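Local coordinates for protein putative invasin (Yersinia pseudotuberculosis IP 31758, PDB 5N40) that probably acts as a bacterial surface adhesin of the invasin family, in which immunoglobulin-like domains are followed by a C-type lectin-like domain, at residues V110-A115 / Q121-T126; G162-A167 / T198-A203; G5-T10 / N41-Q46; V31-R36 / L83-D88. The protein carries 1 engineered substitution. All blocks are in the same frame, centred on the assembly; numbering follows the deposited sequence.

Interaction 1: V110-A115 / Q121-T126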
loop_
_atom_site.group_PDB
_atom_site.type_symbol
_atom_site.label_atom_id
_atom_site.label_comp_id
_atom_site.label_asym_id
_atom_site.label_seq_id
_atom_site.Cartn_x
_atom_site.Cartn_y
_atom_site.Cartn_z
ATOM N N VAL A 110 -7.203 0.414 9.885
ATOM C CA VAL A 110 -6.883 0.358 8.461
ATOM C C VAL A 110 -7.939 -0.484 7.766
ATOM O O VAL A 110 -8.127 -1.657 8.109
ATOM C CB VAL A 110 -5.480 -0.213 8.205
ATOM C CG1 VAL A 110 -5.131 -0.126 6.725
ATOM C CG2 VAL A 110 -4.452 0.538 9.028
ATOM N N LEU A 111 -8.611 0.118 6.786
ATOM C CA LEU A 111 -9.683 -0.501 6.020
ATOM C C LEU A 111 -9.303 -0.522 4.547
ATOM O O LEU A 111 -8.763 0.457 4.022
ATOM C CB LEU A 111 -10.993 0.273 6.194
ATOM C CG LEU A 111 -11.505 0.440 7.626
ATOM C CD1 LEU A 111 -12.779 1.258 7.663
ATOM C CD2 LEU A 111 -11.724 -0.909 8.288
ATOM N N THR A 112 -9.594 -1.630 3.875
ATOM C CA THR A 112 -9.473 -1.698 2.425
ATOM C C THR A 112 -10.838 -2.016 1.836
ATOM O O THR A 112 -11.604 -2.789 2.422
ATOM C CB THR A 112 -8.460 -2.757 1.988
ATOM O OG1 THR A 112 -8.805 -4.015 2.572
ATOM C CG2 THR A 112 -7.041 -2.354 2.415
ATOM N N ASP A 113 -11.150 -1.420 0.682
ATOM C CA ASP A 113 -12.468 -1.667 0.094
ATOM C C ASP A 113 -12.623 -3.139 -0.276
ATOM O O ASP A 113 -13.676 -3.741 -0.030
ATOM C CB ASP A 113 -12.719 -0.741 -1.108
ATOM C CG ASP A 113 -11.777 -0.981 -2.281
ATOM O OD1 ASP A 113 -10.607 -1.358 -2.084
ATOM O OD2 ASP A 113 -12.220 -0.761 -3.434
ATOM N N ASN A 114 -11.581 -3.739 -0.847
ATOM C CA ASN A 114 -11.478 -5.189 -0.962
ATOM C C ASN A 114 -10.005 -5.536 -0.859
ATOM O O ASN A 114 -9.173 -4.891 -1.505
ATOM C CB ASN A 114 -12.070 -5.709 -2.278
ATOM C CG ASN A 114 -12.225 -7.228 -2.292
ATOM O OD1 ASN A 114 -11.333 -7.967 -1.870
ATOM N ND2 ASN A 114 -13.374 -7.694 -2.768
ATOM N N ALA A 115 -9.687 -6.548 -0.054
ATOM C CA ALA A 115 -8.294 -6.848 0.248
ATOM C C ALA A 115 -7.587 -7.580 -0.880
ATOM O O ALA A 115 -6.356 -7.652 -0.861
ATOM C CB ALA A 115 -8.188 -7.678 1.527
ATOM N N GLN A 121 -5.931 -3.346 -11.196
ATOM C CA GLN A 121 -6.919 -2.679 -10.368
ATOM C C GLN A 121 -6.214 -1.965 -9.214
ATOM O O GLN A 121 -5.038 -2.197 -8.937
ATOM C CB GLN A 121 -7.939 -3.681 -9.829
ATOM C CG GLN A 121 -8.787 -4.357 -10.888
ATOM C CD GLN A 121 -9.791 -5.313 -10.281
ATOM O OE1 GLN A 121 -9.424 -6.343 -9.712
ATOM N NE2 GLN A 121 -11.069 -4.973 -10.390
ATOM N N ALA A 122 -6.954 -1.086 -8.544
ATOM C CA ALA A 122 -6.451 -0.340 -7.397
ATOM C C ALA A 122 -7.298 -0.647 -6.174
ATOM O O ALA A 122 -8.531 -0.638 -6.248
ATOM C CB ALA A 122 -6.455 1.168 -7.667
ATOM N N ILE A 123 -6.630 -0.911 -5.059
ATOM C CA ILE A 123 -7.291 -1.090 -3.772
ATOM C C ILE A 123 -7.327 0.256 -3.058
ATOM O O ILE A 123 -6.319 0.976 -3.005
ATOM C CB ILE A 123 -6.568 -2.152 -2.925
ATOM C CG1 ILE A 123 -6.808 -3.541 -3.507
ATOM C CG2 ILE A 123 -7.053 -2.123 -1.466
ATOM C CD1 ILE A 123 -5.939 -4.633 -2.892
ATOM N N SER A 124 -8.489 0.596 -2.510
ATOM C CA SER A 124 -8.649 1.814 -1.727
ATOM C C SER A 124 -8.350 1.492 -0.268
ATOM O O SER A 124 -9.043 0.676 0.345
ATOM C CB SER A 124 -10.061 2.375 -1.879
ATOM O OG SER A 124 -10.181 3.627 -1.222
ATOM N N LEU A 125 -7.316 2.122 0.276
ATOM C CA LEU A 125 -6.847 1.865 1.630
ATOM C C LEU A 125 -7.069 3.122 2.452
ATOM O O LEU A 125 -6.590 4.199 2.079
ATOM C CB LEU A 125 -5.366 1.468 1.624
ATOM C CG LEU A 125 -4.700 1.007 2.926
ATOM C CD1 LEU A 125 -3.454 0.206 2.595
ATOM C CD2 LEU A 125 -4.345 2.168 3.842
ATOM N N THR A 126 -7.805 2.989 3.557
ATOM C CA THR A 126 -8.103 4.104 4.448
ATOM C C THR A 126 -7.504 3.861 5.829
ATOM O O THR A 126 -7.747 2.817 6.444
ATOM C CB THR A 126 -9.614 4.317 4.572
ATOM O OG1 THR A 126 -10.168 4.613 3.284
ATOM C CG2 THR A 126 -9.925 5.454 5.533
#
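Ile123 makes the first contact, pressing its side chain against the bend at Asp113 to Ala115. Its CG1 lies 3.4 Å from Asn114 O, and its CG2 meets Thr112 CB at 3.8 Å. Ser124 comes next and is gripped through both backbone polar atoms. Its carbonyl oxygen accepts a bond from Asp113 N (3.0 Å), while Ser124 N donates to Asp113 OD1 (2.9 Å), coming from above the carboxylate plane and 58° out of it. Here a side chain stands in for a backbone acceptor: with chi1 at 65°, Asp113 CG sits between its own N and carbonyl carbon, which brings OD1 over to Ser124. The other carboxylate oxygen, OD2, forms a salt bridge with Lys117. Leu125 faces Thr112 in a non-hydrogen-bonded antiparallel pair, and its CD2 slants across Val110 CG1 at 3.8 Å. Thr126 then completes a hydrogen-bonded pair with Leu111, the Leu111 N to Thr126 O bond measuring 2.9 Å and the reverse bond, Thr126 N to Leu111 O, 2.7 Å. The side chains of this pair lie on the face opposite Leu125 and Thr112. Strand 106-112, outermost in its sheet, ends at Thr112, and the chain turns away after Asp113; it resumes as strand 116-118 in the other sheet, parallel to strand 209-217, consistent with the A-to-A' switch of an immunoglobulin-like sandwich.

Interaction 2: G162-A167 / T198-A203. Engineered in segment 198-203: Ala203 (natural residue Lys).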
loop_
_atom_site.group_PDB
_atom_site.type_symbol
_atom_site.label_atom_id
_atom_site.label_comp_id
_atom_site.label_asym_id
_atom_site.label_seq_id
_atom_site.Cartn_x
_atom_site.Cartn_y
_atom_site.Cartn_z
ATOM N N GLY A 162 7.479 -7.054 -7.593
ATOM C CA GLY A 162 7.659 -5.624 -7.738
ATOM C C GLY A 162 7.286 -4.859 -6.481
ATOM O O GLY A 162 6.671 -5.378 -5.549
ATOM N N VAL A 163 7.668 -3.583 -6.465
ATOM C CA VAL A 163 7.377 -2.709 -5.329
ATOM C C VAL A 163 5.931 -2.236 -5.426
ATOM O O VAL A 163 5.511 -1.692 -6.455
ATOM C CB VAL A 163 8.352 -1.519 -5.296
ATOM C CG1 VAL A 163 8.074 -0.600 -4.101
ATOM C CG2 VAL A 163 9.785 -2.006 -5.262
ATOM N N VAL A 164 5.160 -2.447 -4.353
ATOM C CA VAL A 164 3.778 -1.982 -4.314
ATOM C C VAL A 164 3.745 -0.461 -4.384
ATOM O O VAL A 164 4.597 0.232 -3.812
ATOM C CB VAL A 164 3.073 -2.506 -3.050
ATOM C CG1 VAL A 164 1.738 -1.798 -2.813
ATOM C CG2 VAL A 164 2.838 -4.002 -3.163
ATOM N N GLN A 165 2.749 0.063 -5.090
ATOM C CA GLN A 165 2.642 1.482 -5.387
ATOM C C GLN A 165 1.527 2.102 -4.561
ATOM O O GLN A 165 0.454 1.511 -4.401
ATOM C CB GLN A 165 2.361 1.716 -6.879
ATOM C CG GLN A 165 3.411 1.151 -7.814
ATOM C CD GLN A 165 4.731 1.892 -7.735
ATOM O OE1 GLN A 165 4.832 3.044 -8.154
ATOM N NE2 GLN A 165 5.756 1.226 -7.213
ATOM N N ILE A 166 1.790 3.298 -4.044
ATOM C CA ILE A 166 0.788 4.129 -3.396
ATOM C C ILE A 166 0.787 5.465 -4.123
ATOM O O ILE A 166 1.840 6.092 -4.279
ATOM C CB ILE A 166 1.073 4.291 -1.888
ATOM C CG1 ILE A 166 1.074 2.913 -1.201
ATOM C CG2 ILE A 166 0.043 5.210 -1.248
ATOM C CD1 ILE A 166 1.416 2.922 0.290
ATOM N N ALA A 167 -0.382 5.879 -4.605
ATOM C CA ALA A 167 -0.493 7.106 -5.395
ATOM C C ALA A 167 0.488 7.094 -6.569
ATOM O O ALA A 167 1.136 8.094 -6.877
ATOM C CB ALA A 167 -0.277 8.340 -4.517
ATOM N N THR A 198 0.832 -8.700 0.083
ATOM C CA THR A 198 1.769 -7.768 0.691
ATOM C C THR A 198 1.153 -7.200 1.961
ATOM O O THR A 198 0.014 -6.725 1.948
ATOM C CB THR A 198 2.124 -6.639 -0.276
ATOM O OG1 THR A 198 2.675 -7.199 -1.478
ATOM C CG2 THR A 198 3.140 -5.675 0.356
ATOM N N THR A 199 1.908 -7.243 3.052
ATOM C CA THR A 199 1.481 -6.619 4.297
ATOM C C THR A 199 2.035 -5.203 4.319
ATOM O O THR A 199 3.255 -5.005 4.336
ATOM C CB THR A 199 1.967 -7.412 5.506
ATOM O OG1 THR A 199 1.459 -8.749 5.441
ATOM C CG2 THR A 199 1.498 -6.747 6.795
ATOM N N LEU A 200 1.142 -4.224 4.297
ATOM C CA LEU A 200 1.503 -2.819 4.417
ATOM C C LEU A 200 1.272 -2.352 5.846
ATOM O O LEU A 200 0.199 -2.584 6.410
ATOM C CB LEU A 200 0.681 -1.956 3.463
ATOM C CG LEU A 200 1.029 -2.102 1.979
ATOM C CD1 LEU A 200 0.058 -1.317 1.125
ATOM C CD2 LEU A 200 2.461 -1.633 1.717
ATOM N N ARG A 201 2.264 -1.683 6.421
ATOM C CA ARG A 201 2.133 -1.119 7.764
ATOM C C ARG A 201 1.996 0.396 7.674
ATOM O O ARG A 201 2.861 1.078 7.113
ATOM C CB ARG A 201 3.323 -1.486 8.644
ATOM C CG ARG A 201 3.173 -0.990 10.072
ATOM C CD ARG A 201 4.110 -1.731 10.983
ATOM N NE ARG A 201 5.501 -1.373 10.743
ATOM C CZ ARG A 201 6.520 -1.889 11.419
ATOM N NH1 ARG A 201 6.293 -2.793 12.360
ATOM N NH2 ARG A 201 7.759 -1.510 11.150
ATOM N N ALA A 202 0.899 0.912 8.212
ATOM C CA ALA A 202 0.709 2.343 8.380
ATOM C C ALA A 202 1.305 2.762 9.716
ATOM O O ALA A 202 1.001 2.158 10.744
ATOM C CB ALA A 202 -0.777 2.689 8.325
ATOM N N ALA A 203 2.165 3.780 9.694
ATOM C CA ALA A 203 2.789 4.313 10.898
ATOM C C ALA A 203 2.497 5.803 11.027
ATOM O O ALA A 203 2.807 6.587 10.123
ATOM C CB ALA A 203 4.300 4.086 10.882
HETATM O O HOH W 1 5.046 -6.621 -2.791
#
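Val164 sends one methyl to each of two residues of strand 197-204. With CG1 opposite the backbone N (chi1 167°), the branch is turned so that CG2 lies beside Thr198 and CG1 looks toward Leu200. CG2 comes 3.6 Å from Thr198 OG1 and 3.9 Å from Thr198 CG2, so it rests against the fork of the threonine; the two side chains run by one another in opposing senses. CG1 has the slacker contact, 4.3 Å from Leu200 CD1. Thr198 itself keeps OG1 on the side of its backbone N (chi1 -58°) and thereby serves two neighbours of different character. Besides touching the valine methyl, OG1 accepts a hydrogen bond from a water 2.8 Å away, and that water also reaches Gly162 O in a long, weak bond. The water is the polar link in a contact that has no direct hydrogen bond across it. Next to Val164, Gln165 folds back on its own segment, its NE2 donating to Val163 O at 3.0 Å from above the carbonyl plane, with Asn170 OD1 as a further partner of NE2. In the fold, the contact spans the interior of an immunoglobulin-like sandwich: strand 165-166 lies in one sheet, strand 197-204 in the other, and Val188 of strand 183-189 packs on both Val164 and Leu200, while Gln147 of strand 142-151 touches Thr198.

Interaction 3: G5-T10 / N41-Q46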
loop_
_atom_site.group_PDB
_atom_site.type_symbol
_atom_site.label_atom_id
_atom_site.label_comp_id
_atom_site.label_asym_id
_atom_site.label_seq_id
_atom_site.Cartn_x
_atom_site.Cartn_y
_atom_site.Cartn_z
ATOM N N GLY A 5 12.978 53.029 26.770
ATOM C CA GLY A 5 14.254 52.339 26.814
ATOM C C GLY A 5 14.568 51.646 28.120
ATOM O O GLY A 5 15.699 51.184 28.300
ATOM N N ASN A 6 13.605 51.554 29.037
ATOM C CA ASN A 6 13.855 50.949 30.336
ATOM C C ASN A 6 13.629 49.443 30.351
ATOM O O ASN A 6 14.141 48.774 31.252
ATOM C CB ASN A 6 12.971 51.603 31.404
ATOM C CG ASN A 6 11.491 51.425 31.129
ATOM O OD1 ASN A 6 11.037 51.573 29.992
ATOM N ND2 ASN A 6 10.727 51.105 32.172
ATOM N N LEU A 7 12.898 48.890 29.381
ATOM C CA LEU A 7 12.667 47.448 29.340
ATOM C C LEU A 7 13.959 46.727 28.968
ATOM O O LEU A 7 14.553 46.999 27.918
ATOM C CB LEU A 7 11.559 47.110 28.341
ATOM C CG LEU A 7 10.201 47.790 28.543
ATOM C CD1 LEU A 7 9.197 47.294 27.520
ATOM C CD2 LEU A 7 9.668 47.587 29.960
ATOM N N SER A 8 14.393 45.799 29.819
ATOM C CA SER A 8 15.644 45.080 29.614
ATOM C C SER A 8 15.359 43.715 29.005
ATOM O O SER A 8 14.598 42.926 29.572
ATOM C CB SER A 8 16.406 44.909 30.926
ATOM O OG SER A 8 17.491 44.007 30.750
ATOM N N THR A 9 15.978 43.433 27.857
ATOM C CA THR A 9 15.814 42.127 27.233
ATOM C C THR A 9 16.646 41.052 27.919
ATOM O O THR A 9 16.406 39.863 27.689
ATOM C CB THR A 9 16.174 42.202 25.744
ATOM O OG1 THR A 9 17.534 42.620 25.586
ATOM C CG2 THR A 9 15.272 43.188 25.030
ATOM N N THR A 10 17.608 41.440 28.760
ATOM C CA THR A 10 18.424 40.483 29.497
ATOM C C THR A 10 17.873 40.200 30.893
ATOM O O THR A 10 17.965 39.065 31.372
ATOM C CB THR A 10 19.866 40.991 29.607
ATOM O OG1 THR A 10 19.872 42.307 30.179
ATOM C CG2 THR A 10 20.523 41.029 28.242
ATOM N N ASN A 41 14.099 46.072 38.261
ATOM C CA ASN A 41 12.821 46.364 38.894
ATOM C C ASN A 41 11.680 45.814 38.036
ATOM O O ASN A 41 11.761 45.854 36.806
ATOM C CB ASN A 41 12.632 47.870 39.066
ATOM C CG ASN A 41 13.770 48.524 39.820
ATOM O OD1 ASN A 41 14.460 49.398 39.291
ATOM N ND2 ASN A 41 13.964 48.114 41.067
ATOM N N PRO A 42 10.606 45.316 38.651
ATOM C CA PRO A 42 9.436 44.903 37.860
ATOM C C PRO A 42 8.793 46.094 37.166
ATOM O O PRO A 42 8.755 47.200 37.707
ATOM C CB PRO A 42 8.493 44.288 38.906
ATOM C CG PRO A 42 9.344 44.011 40.102
ATOM C CD PRO A 42 10.414 45.055 40.089
ATOM N N VAL A 43 8.288 45.867 35.955
ATOM C CA VAL A 43 7.550 46.881 35.207
ATOM C C VAL A 43 6.089 46.453 35.186
ATOM O O VAL A 43 5.730 45.452 34.554
ATOM C CB VAL A 43 8.099 47.060 33.786
ATOM C CG1 VAL A 43 7.367 48.180 33.069
ATOM C CG2 VAL A 43 9.598 47.334 33.832
ATOM N N THR A 44 5.242 47.218 35.862
ATOM C CA THR A 44 3.844 46.859 36.053
ATOM C C THR A 44 2.937 47.650 35.113
ATOM O O THR A 44 3.325 48.671 34.542
ATOM C CB THR A 44 3.436 47.093 37.514
ATOM O OG1 THR A 44 3.568 48.481 37.843
ATOM C CG2 THR A 44 4.322 46.275 38.452
ATOM N N GLY A 45 1.714 47.149 34.950
ATOM C CA GLY A 45 0.685 47.873 34.228
ATOM C C GLY A 45 0.881 47.960 32.731
ATOM O O GLY A 45 0.325 48.859 32.096
ATOM N N GLN A 46 1.644 47.051 32.143
ATOM C CA GLN A 46 1.963 47.132 30.726
ATOM C C GLN A 46 0.971 46.353 29.865
ATOM O O GLN A 46 0.231 45.487 30.340
ATOM C CB GLN A 46 3.379 46.619 30.476
ATOM C CG GLN A 46 4.431 47.388 31.247
ATOM C CD GLN A 46 4.387 48.873 30.947
ATOM O OE1 GLN A 46 4.714 49.303 29.840
ATOM N NE2 GLN A 46 3.964 49.663 31.929
#
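Val43 and Leu7 bury the most surface here, and their meeting is a methyl set against a fork. Leu7 CD2 stands 3.9 Å from Val43 CG1 and equally 3.9 Å from Val43 CG2, so that it straddles the valine branch without favouring either arm. The two side chains lie roughly perpendicular. The first bond of the Leu7 side chain does not aim at the partner; the reach comes from further out, where CG lies beside the backbone N (chi1 -56°), CD1 runs on anti to CA, and CD2, the other arm, is the one turned to the valine. Val43, in contrast, points at Leu7 from its first bond. Asn6 adds a minor share, its ND2 approaching Val43 CG2 at 4.3 Å. No hydrogen bond joins the segments, so the contact is a small apolar patch between two irregular stretches of chain. The second of them is braced internally: Gln46 NE2 donates an almost straight bond (174°) to Thr44 O at 2.9 Å, across a bend in which Gly45 has positive phi. Tyr68 OH bonds to both Val43 O and Gln46 N, fastening this bend to strand 67-73. The patch covers one end of the invasin-type immunoglobulin-like domain, where 5-10 leads into strand 13-22, and where the loop holding 41-46 joins strand 28-34 to strand 48-52; Leu7 also packs on Leu35, on Val87 of strand 79-87 and on Leu92 of strand 90-102.

Interaction 4: V31-R36 / L83-D88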
loop_
_atom_site.group_PDB
_atom_site.type_symbol
_atom_site.label_atom_id
_atom_site.label_comp_id
_atom_site.label_asym_id
_atom_site.label_seq_id
_atom_site.Cartn_x
_atom_site.Cartn_y
_atom_site.Cartn_z
ATOM N N VAL A 31 2.563 30.400 29.568
ATOM C CA VAL A 31 3.659 31.258 29.146
ATOM C C VAL A 31 3.730 32.421 30.119
ATOM O O VAL A 31 2.721 33.093 30.363
ATOM C CB VAL A 31 3.455 31.753 27.705
ATOM C CG1 VAL A 31 4.617 32.624 27.262
ATOM C CG2 VAL A 31 3.265 30.576 26.763
ATOM N N THR A 32 4.908 32.643 30.699
ATOM C CA THR A 32 5.107 33.674 31.709
ATOM C C THR A 32 6.200 34.624 31.249
ATOM O O THR A 32 7.338 34.205 31.012
ATOM C CB THR A 32 5.470 33.063 33.064
ATOM O OG1 THR A 32 4.389 32.242 33.522
ATOM C CG2 THR A 32 5.734 34.155 34.109
ATOM N N LEU A 33 5.843 35.893 31.112
ATOM C CA LEU A 33 6.812 36.964 30.961
ATOM C C LEU A 33 7.094 37.565 32.325
ATOM O O LEU A 33 6.165 37.941 33.043
ATOM C CB LEU A 33 6.286 38.051 30.024
ATOM C CG LEU A 33 7.114 39.333 29.949
ATOM C CD1 LEU A 33 8.436 39.096 29.220
ATOM C CD2 LEU A 33 6.312 40.449 29.285
ATOM N N THR A 34 8.374 37.673 32.664
ATOM C CA THR A 34 8.833 38.439 33.823
ATOM C C THR A 34 9.473 39.699 33.255
ATOM O O THR A 34 10.580 39.651 32.718
ATOM C CB THR A 34 9.800 37.623 34.668
ATOM O OG1 THR A 34 9.145 36.411 35.072
ATOM C CG2 THR A 34 10.252 38.417 35.915
ATOM N N LEU A 35 8.750 40.816 33.336
ATOM C CA LEU A 35 9.148 42.054 32.680
ATOM C C LEU A 35 9.944 42.911 33.655
ATOM O O LEU A 35 9.439 43.288 34.719
ATOM C CB LEU A 35 7.919 42.801 32.165
ATOM C CG LEU A 35 8.188 44.015 31.272
ATOM C CD1 LEU A 35 8.958 43.623 30.020
ATOM C CD2 LEU A 35 6.885 44.707 30.895
ATOM N N ARG A 36 11.188 43.211 33.298
ATOM C CA ARG A 36 12.120 43.877 34.198
ATOM C C ARG A 36 12.827 45.001 33.462
ATOM O O ARG A 36 13.046 44.925 32.248
ATOM C CB ARG A 36 13.152 42.889 34.759
ATOM C CG ARG A 36 12.546 41.781 35.616
ATOM C CD ARG A 36 12.083 42.336 36.967
ATOM N NE ARG A 36 11.497 41.331 37.859
ATOM C CZ ARG A 36 10.204 41.012 37.902
ATOM N NH1 ARG A 36 9.329 41.592 37.085
ATOM N NH2 ARG A 36 9.781 40.092 38.759
ATOM N N LEU A 83 7.945 31.230 20.695
ATOM C CA LEU A 83 7.130 32.229 21.369
ATOM C C LEU A 83 7.833 33.576 21.312
ATOM O O LEU A 83 9.034 33.659 21.582
ATOM C CB LEU A 83 6.893 31.832 22.826
ATOM C CG LEU A 83 6.261 30.458 23.052
ATOM C CD1 LEU A 83 6.404 30.036 24.510
ATOM C CD2 LEU A 83 4.814 30.494 22.657
ATOM N N SER A 84 7.084 34.625 20.980
ATOM C CA SER A 84 7.605 35.986 20.996
ATOM C C SER A 84 6.692 36.872 21.832
ATOM O O SER A 84 5.552 36.515 22.145
ATOM C CB SER A 84 7.738 36.569 19.585
ATOM O OG SER A 84 6.468 36.834 19.026
ATOM N N VAL A 85 7.212 38.038 22.202
ATOM C CA VAL A 85 6.506 38.956 23.085
ATOM C C VAL A 85 6.677 40.376 22.562
ATOM O O VAL A 85 7.754 40.749 22.085
ATOM C CB VAL A 85 7.022 38.832 24.538
ATOM C CG1 VAL A 85 8.530 38.953 24.583
ATOM C CG2 VAL A 85 6.368 39.866 25.440
ATOM N N ASN A 86 5.608 41.165 22.641
ATOM C CA ASN A 86 5.699 42.585 22.344
ATOM C C ASN A 86 4.937 43.367 23.408
ATOM O O ASN A 86 4.037 42.842 24.072
ATOM C CB ASN A 86 5.190 42.923 20.919
ATOM C CG ASN A 86 3.759 42.504 20.675
ATOM O OD1 ASN A 86 2.822 43.152 21.137
ATOM N ND2 ASN A 86 3.578 41.432 19.905
ATOM N N VAL A 87 5.335 44.623 23.575
ATOM C CA VAL A 87 4.781 45.526 24.575
ATOM C C VAL A 87 4.373 46.791 23.842
ATOM O O VAL A 87 5.199 47.396 23.150
ATOM C CB VAL A 87 5.800 45.851 25.680
ATOM C CG1 VAL A 87 5.195 46.790 26.716
ATOM C CG2 VAL A 87 6.318 44.572 26.332
ATOM N N ASP A 88 3.107 47.181 23.971
ATOM C CA ASP A 88 2.577 48.314 23.213
ATOM C C ASP A 88 2.818 48.123 21.716
ATOM O O ASP A 88 3.067 49.079 20.988
ATOM C CB ASP A 88 3.194 49.641 23.671
ATOM C CG ASP A 88 2.850 49.996 25.102
ATOM O OD1 ASP A 88 1.708 49.733 25.532
ATOM O OD2 ASP A 88 3.734 50.554 25.782
#
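Val31 holds CG1 opposite its backbone N (chi1 -179°), which leaves CG2 beside that N and aimed at Leu83. The leucine keeps its CG beside its own backbone N (chi1 -56°) and extends from there, and the two side chains meet tip to tip, with Val31 CG2 3.9 Å from Leu83 CD1. Two residues further along each strand a second pair forms with different geometry. Val85 has chi1 52°, an orientation that tucks CG1 between N and the carbonyl carbon and presents CG2 to Leu33. Leu33 CD2 touches that methyl at 3.9 Å, the side chains being set nearly at 90° to one another. The backbones stand well apart, the CA atoms of Leu33 and Val85 being 8.1 Å from each other, so the strands are joined through side chains alone. Leu35 and Val87 continue the same inward-facing row toward the end of the domain, but with Leu35 CD1 4.6 Å from Val87 CG2 they are too far apart to count as a contact. Just past strand 28-34, Arg36 lays one face of its guanidinium over Thr34 CG2, and its NH1 donates to Leu35 O at 2.9 Å and also to Ser65 O. Around the core pairs, Phe50 touches Val31, Val48 touches Leu33 and Ile99 touches Leu83. The contact is a worked example of sandwich packing, in which alternate residues of two strands face one another across a buried interior. With no hydrogen bond between the segments, it depends on apolar burial and on how closely the methyl groups fit.

How the interactions relate
From the N terminus, 5-10 opens interaction 3 and 31-36 opens interaction 4 before 41-46 closes the first and 83-88 the second, so the two loops cross. They also touch, through probable hydrogen bonds from Ser8 N to Arg36 O and from Val43 N to Leu35 O, which tie the two end loops to the chain just after strand 28-34. Interaction 1 follows in series, closing a short loop at the start of the next such domain, and interaction 2 then closes a longer one across that domain's interior. Leu125 and Leu200 pack together where interactions 1 and 2 meet. The two pairs lie far apart, with interactions 2 and 4 about 27 Å from each other at their nearest atoms.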